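Local coordinates for protein origin of replication complex subunit 1B (Arabidopsis thaliana, PDB 5HH7) that binds origins of replication as part of the origin recognition complex and, through the PHD-BAH cassette in this chain, engages the histone H3 tail, at residues A133-K138 against R153-P158; L176-A181 against E214-V219. All coordinates share one frame; numbering follows the deposited sequence.

Contact 1 (A133-K138 against R153-P158)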
# COMPACT_ATOMS: atom_id res chain seq x y z
N ALA A 133 5.00 1.63 5.84
CA ALA A 133 5.28 2.01 4.46
C ALA A 133 6.09 3.29 4.48
O ALA A 133 5.85 4.16 5.32
CB ALA A 133 3.99 2.20 3.68
N ALA A 134 7.05 3.41 3.58
CA ALA A 134 7.92 4.58 3.54
C ALA A 134 8.31 4.95 2.13
O ALA A 134 8.32 4.11 1.23
CB ALA A 134 9.17 4.33 4.37
N ARG A 135 8.62 6.23 1.93
CA ARG A 135 9.25 6.68 0.71
C ARG A 135 10.75 6.75 0.96
O ARG A 135 11.20 7.20 2.02
CB ARG A 135 8.71 8.05 0.29
CG ARG A 135 9.51 8.72 -0.82
CD ARG A 135 8.65 9.68 -1.61
NE ARG A 135 7.70 8.97 -2.46
CZ ARG A 135 6.66 9.54 -3.07
NH1 ARG A 135 6.44 10.84 -2.92
NH2 ARG A 135 5.85 8.80 -3.82
N ILE A 136 11.53 6.29 -0.01
CA ILE A 136 12.98 6.30 0.15
C ILE A 136 13.54 7.70 -0.08
O ILE A 136 13.50 8.23 -1.20
CB ILE A 136 13.66 5.29 -0.79
CG1 ILE A 136 13.17 3.88 -0.47
CG2 ILE A 136 15.17 5.38 -0.64
CD1 ILE A 136 13.83 2.79 -1.30
N ASP A 137 14.07 8.29 0.98
CA ASP A 137 14.61 9.65 0.94
C ASP A 137 16.08 9.62 0.53
O ASP A 137 16.51 10.40 -0.32
CB ASP A 137 14.44 10.32 2.30
CG ASP A 137 14.83 11.78 2.28
OD1 ASP A 137 14.06 12.59 1.71
OD2 ASP A 137 15.89 12.13 2.84
N LYS A 138 16.83 8.72 1.15
CA LYS A 138 18.25 8.54 0.83
C LYS A 138 18.59 7.06 0.82
O LYS A 138 17.87 6.25 1.40
CB LYS A 138 19.13 9.25 1.86
CG LYS A 138 18.90 10.75 1.99
CD LYS A 138 19.39 11.51 0.78
CE LYS A 138 19.32 13.01 1.01
NZ LYS A 138 17.95 13.42 1.44
N ARG A 153 11.10 8.00 4.84
CA ARG A 153 10.09 9.00 5.19
C ARG A 153 8.77 8.27 5.32
O ARG A 153 8.21 7.79 4.33
CB ARG A 153 10.00 10.09 4.12
CG ARG A 153 9.08 11.25 4.51
CD ARG A 153 9.00 12.31 3.42
NE ARG A 153 8.07 13.38 3.79
CZ ARG A 153 7.77 14.42 3.01
NH1 ARG A 153 8.33 14.54 1.82
NH2 ARG A 153 6.91 15.34 3.44
N TRP A 154 8.27 8.18 6.55
CA TRP A 154 7.14 7.30 6.85
C TRP A 154 5.81 7.77 6.30
O TRP A 154 5.46 8.95 6.38
CB TRP A 154 7.01 7.11 8.37
CG TRP A 154 8.20 6.50 9.03
CD1 TRP A 154 9.00 7.08 9.97
CD2 TRP A 154 8.73 5.19 8.80
NE1 TRP A 154 10.00 6.21 10.34
CE2 TRP A 154 9.86 5.04 9.64
CE3 TRP A 154 8.37 4.13 7.96
CZ2 TRP A 154 10.62 3.87 9.67
CZ3 TRP A 154 9.13 2.97 7.99
CH2 TRP A 154 10.24 2.85 8.84
N TYR A 155 5.05 6.83 5.73
CA TYR A 155 3.64 7.05 5.49
C TYR A 155 2.91 6.74 6.78
O TYR A 155 3.46 6.11 7.69
CB TYR A 155 3.12 6.15 4.36
CG TYR A 155 3.56 6.58 2.97
CD1 TYR A 155 2.90 7.60 2.30
CD2 TYR A 155 4.61 5.94 2.32
CE1 TYR A 155 3.29 8.00 1.03
CE2 TYR A 155 5.01 6.33 1.04
CZ TYR A 155 4.34 7.35 0.40
OH TYR A 155 4.72 7.75 -0.86
N MET A 156 1.66 7.18 6.87
CA MET A 156 0.83 6.90 8.03
C MET A 156 -0.61 6.69 7.58
O MET A 156 -1.13 7.45 6.77
CB MET A 156 0.91 8.04 9.05
CG MET A 156 -0.03 7.89 10.25
SD MET A 156 0.14 9.23 11.45
CE MET A 156 1.74 8.84 12.17
N ILE A 157 -1.25 5.65 8.10
CA ILE A 157 -2.66 5.41 7.81
C ILE A 157 -3.51 6.37 8.63
O ILE A 157 -3.10 6.79 9.71
CB ILE A 157 -3.07 3.94 8.08
CG1 ILE A 157 -2.90 3.60 9.56
CG2 ILE A 157 -2.24 3.00 7.21
CD1 ILE A 157 -3.37 2.19 9.90
N PRO A 158 -4.68 6.76 8.10
CA PRO A 158 -5.54 7.75 8.76
C PRO A 158 -5.89 7.39 10.21
O PRO A 158 -5.96 8.28 11.04
CB PRO A 158 -6.80 7.76 7.89
CG PRO A 158 -6.29 7.42 6.53
CD PRO A 158 -5.20 6.39 6.77
O HOH W 1 3.61 3.31 7.72

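Contact 2 (L176-A181 against E214-V219)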
# COMPACT_ATOMS: atom_id res chain seq x y z
N LEU A 176 1.69 11.15 3.80
CA LEU A 176 3.14 11.17 3.90
C LEU A 176 3.57 12.10 5.03
O LEU A 176 3.38 13.31 4.96
CB LEU A 176 3.77 11.62 2.58
CG LEU A 176 5.30 11.54 2.54
CD1 LEU A 176 5.76 10.14 2.91
CD2 LEU A 176 5.83 11.94 1.17
N THR A 177 4.15 11.53 6.09
CA THR A 177 4.50 12.34 7.25
C THR A 177 5.82 13.06 7.05
O THR A 177 6.51 12.86 6.05
CB THR A 177 4.62 11.48 8.52
OG1 THR A 177 5.83 10.72 8.47
CG2 THR A 177 3.43 10.54 8.64
N ASN A 178 6.16 13.91 8.02
CA ASN A 178 7.47 14.51 8.08
C ASN A 178 8.32 13.81 9.14
O ASN A 178 9.23 14.41 9.71
CB ASN A 178 7.36 16.01 8.36
CG ASN A 178 6.67 16.75 7.24
OD1 ASN A 178 6.85 16.43 6.06
ND2 ASN A 178 5.86 17.75 7.60
N ASP A 179 8.00 12.55 9.40
CA ASP A 179 8.81 11.70 10.27
C ASP A 179 9.81 10.93 9.41
O ASP A 179 9.44 10.31 8.41
CB ASP A 179 7.93 10.70 11.02
CG ASP A 179 7.16 11.35 12.17
OD1 ASP A 179 7.15 12.59 12.26
OD2 ASP A 179 6.56 10.60 12.97
N PHE A 180 11.08 10.96 9.81
CA PHE A 180 12.14 10.24 9.10
C PHE A 180 12.91 9.32 10.04
O PHE A 180 12.99 9.57 11.24
CB PHE A 180 13.13 11.22 8.47
CG PHE A 180 12.54 12.11 7.42
CD1 PHE A 180 11.82 13.24 7.77
CD2 PHE A 180 12.75 11.85 6.07
CE1 PHE A 180 11.29 14.08 6.81
CE2 PHE A 180 12.22 12.68 5.10
CZ PHE A 180 11.50 13.80 5.47
N ALA A 181 13.49 8.26 9.48
CA ALA A 181 14.32 7.35 10.28
C ALA A 181 15.35 6.62 9.42
O ALA A 181 15.12 6.35 8.24
CB ALA A 181 13.45 6.35 11.01
N GLU A 214 -2.42 12.01 -1.27
CA GLU A 214 -2.58 13.37 -1.73
C GLU A 214 -1.88 14.36 -0.81
O GLU A 214 -1.40 15.41 -1.26
CB GLU A 214 -4.07 13.73 -1.82
CG GLU A 214 -4.34 15.16 -2.27
CD GLU A 214 -5.78 15.37 -2.72
OE1 GLU A 214 -6.62 14.49 -2.46
OE2 GLU A 214 -6.06 16.41 -3.36
N TYR A 215 -1.80 14.03 0.48
CA TYR A 215 -1.35 14.99 1.48
C TYR A 215 -0.09 14.60 2.24
O TYR A 215 0.14 13.43 2.55
CB TYR A 215 -2.44 15.27 2.51
CG TYR A 215 -3.72 15.80 1.91
CD1 TYR A 215 -3.86 17.15 1.61
CD2 TYR A 215 -4.78 14.94 1.64
CE1 TYR A 215 -5.04 17.63 1.06
CE2 TYR A 215 -5.95 15.41 1.09
CZ TYR A 215 -6.08 16.75 0.81
OH TYR A 215 -7.25 17.21 0.26
N GLU A 216 0.69 15.62 2.54
CA GLU A 216 1.73 15.54 3.55
C GLU A 216 1.08 15.85 4.89
O GLU A 216 0.34 16.83 5.02
CB GLU A 216 2.82 16.57 3.25
CG GLU A 216 3.84 16.76 4.35
CD GLU A 216 4.76 17.92 4.06
OE1 GLU A 216 5.47 17.88 3.02
OE2 GLU A 216 4.77 18.89 4.85
N TYR A 217 1.34 15.02 5.89
CA TYR A 217 0.79 15.23 7.22
C TYR A 217 1.90 15.53 8.21
O TYR A 217 2.75 14.68 8.46
CB TYR A 217 0.02 13.99 7.68
CG TYR A 217 -0.53 14.06 9.09
CD1 TYR A 217 -1.50 14.99 9.43
CD2 TYR A 217 -0.09 13.18 10.08
CE1 TYR A 217 -2.02 15.06 10.72
CE2 TYR A 217 -0.61 13.24 11.38
CZ TYR A 217 -1.57 14.18 11.69
OH TYR A 217 -2.09 14.24 12.97
N ASP A 218 1.91 16.74 8.76
CA ASP A 218 2.88 17.05 9.80
C ASP A 218 2.33 16.58 11.13
O ASP A 218 1.34 17.12 11.63
CB ASP A 218 3.21 18.54 9.86
CG ASP A 218 4.41 18.82 10.76
OD1 ASP A 218 4.22 18.97 11.98
OD2 ASP A 218 5.54 18.86 10.23
N VAL A 219 2.97 15.57 11.70
CA VAL A 219 2.48 14.93 12.91
C VAL A 219 2.51 15.87 14.12
O VAL A 219 1.63 15.79 14.99
CB VAL A 219 3.28 13.63 13.21
CG1 VAL A 219 2.79 12.97 14.49
CG2 VAL A 219 3.17 12.67 12.02
O HOH W 2 5.68 14.63 10.82

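Contact 1 (A133-K138 against R153-P158)
Arg135 and Arg153 face each other as the hydrogen-bonded pair of an antiparallel ladder, in the beta hairpin that strands 132-142 and 148-156 form in the BAH-domain sheet. They exchange two backbone bonds: Arg135 N gives to Arg153 O at 2.9 Å, and Arg153 N returns to Arg135 O, also at 2.9 Å. Two residues along, Tyr155 N reaches Ala133 O at 2.8 Å, and a water continues the ladder by accepting from Ala133 N and donating to Tyr155 O.

Packing falls on two faces of the sheet. On that of the non-hydrogen-bonded pair Ala134 and Trp154, Ala134 CB sits 3.7 Å from Trp154 CE3, while Ala133 O lies at the edge of the indole, in its plane. On the face of Arg135, Tyr155 CG is anti to its own carbonyl carbon (chi1 -74°), which brings CD2 to 4.0 Å from Ala133 CB and carries CE2 past the backbone atom Ala134 C.

Among the polar ends, Tyr155 OH stands over one face of the Arg135 guanidinium, 3.3 Å from NH2 but not hydrogen-bonded to it; guanidinium and ring planes are 80° apart. Both groups turn to Asp31 instead, Arg135 NE in a salt bridge and Tyr155 OH in a hydrogen bond. A single carboxylate oxygen thus gathers a charged and a neutral partner, probably stabilising its negative charge and fixing the phenol against the hairpin.

Contact 2 (L176-A181 against E214-V219)
Asn178 turns its amide across two carboxylates, and its ND2 donates to both: to Asp218 OD2 at 2.9 Å and to Glu216 OE2 at 3.2 Å. Both acceptors lie almost in the amide plane, but their own planes are turned differently. The Asp218 carboxylate, 57° from the amide, is met on its anti side; that of Glu216, 76° away, is approached from above its plane. With CG anti to the backbone N (chi1 170°) and an extended chain beyond, Glu216 spans the gap to this amide, while its OE1 forms a salt bridge with Arg153.

Thr177 and Val219 lie side by side and point the same way, Val219 CG2 resting 4.0 Å from Thr177 CB. Val219 CG2 also lies 4.0 Å from Asp179 OD1. A water accepts from Asn178 N and Val219 N and donates to Asp179 OD1. Thr177 OG1 accepts from Asp179 N at 3.0 Å, closing an ST turn, and also hydrogen-bonds to Trp154 O.

Along the backbone, Leu176 N bonds to Tyr215 O at 3.0 Å and Tyr217 N to Leu176 O at 2.8 Å: a short parallel ladder within the mixed sheet of the BAH domain, beside the corner that the chain turns at Asn178.

How the contacts relate
Read from the N terminus, the two contacts illustrate how neighbouring strands of a mixed sheet are joined in series along the chain. Contact 1 closes first, folding strand 132-142 back on strand 148-156 as a local hairpin. The chain then enters strand 175-184, the next neighbour in the sheet, and contact 2 closes a longer loop when strand 210-218 returns alongside it in parallel. Neither contact nests in or crosses the other. Their centres are about 7 Å apart, and Arg153 NE meets Thr177 O and Trp154 O meets Thr177 OG1, both at 2.8 Å and both probable hydrogen bonds. Four BAH-domain strands are thereby tied together, away from the zinc sites and the histone H3-binding regions.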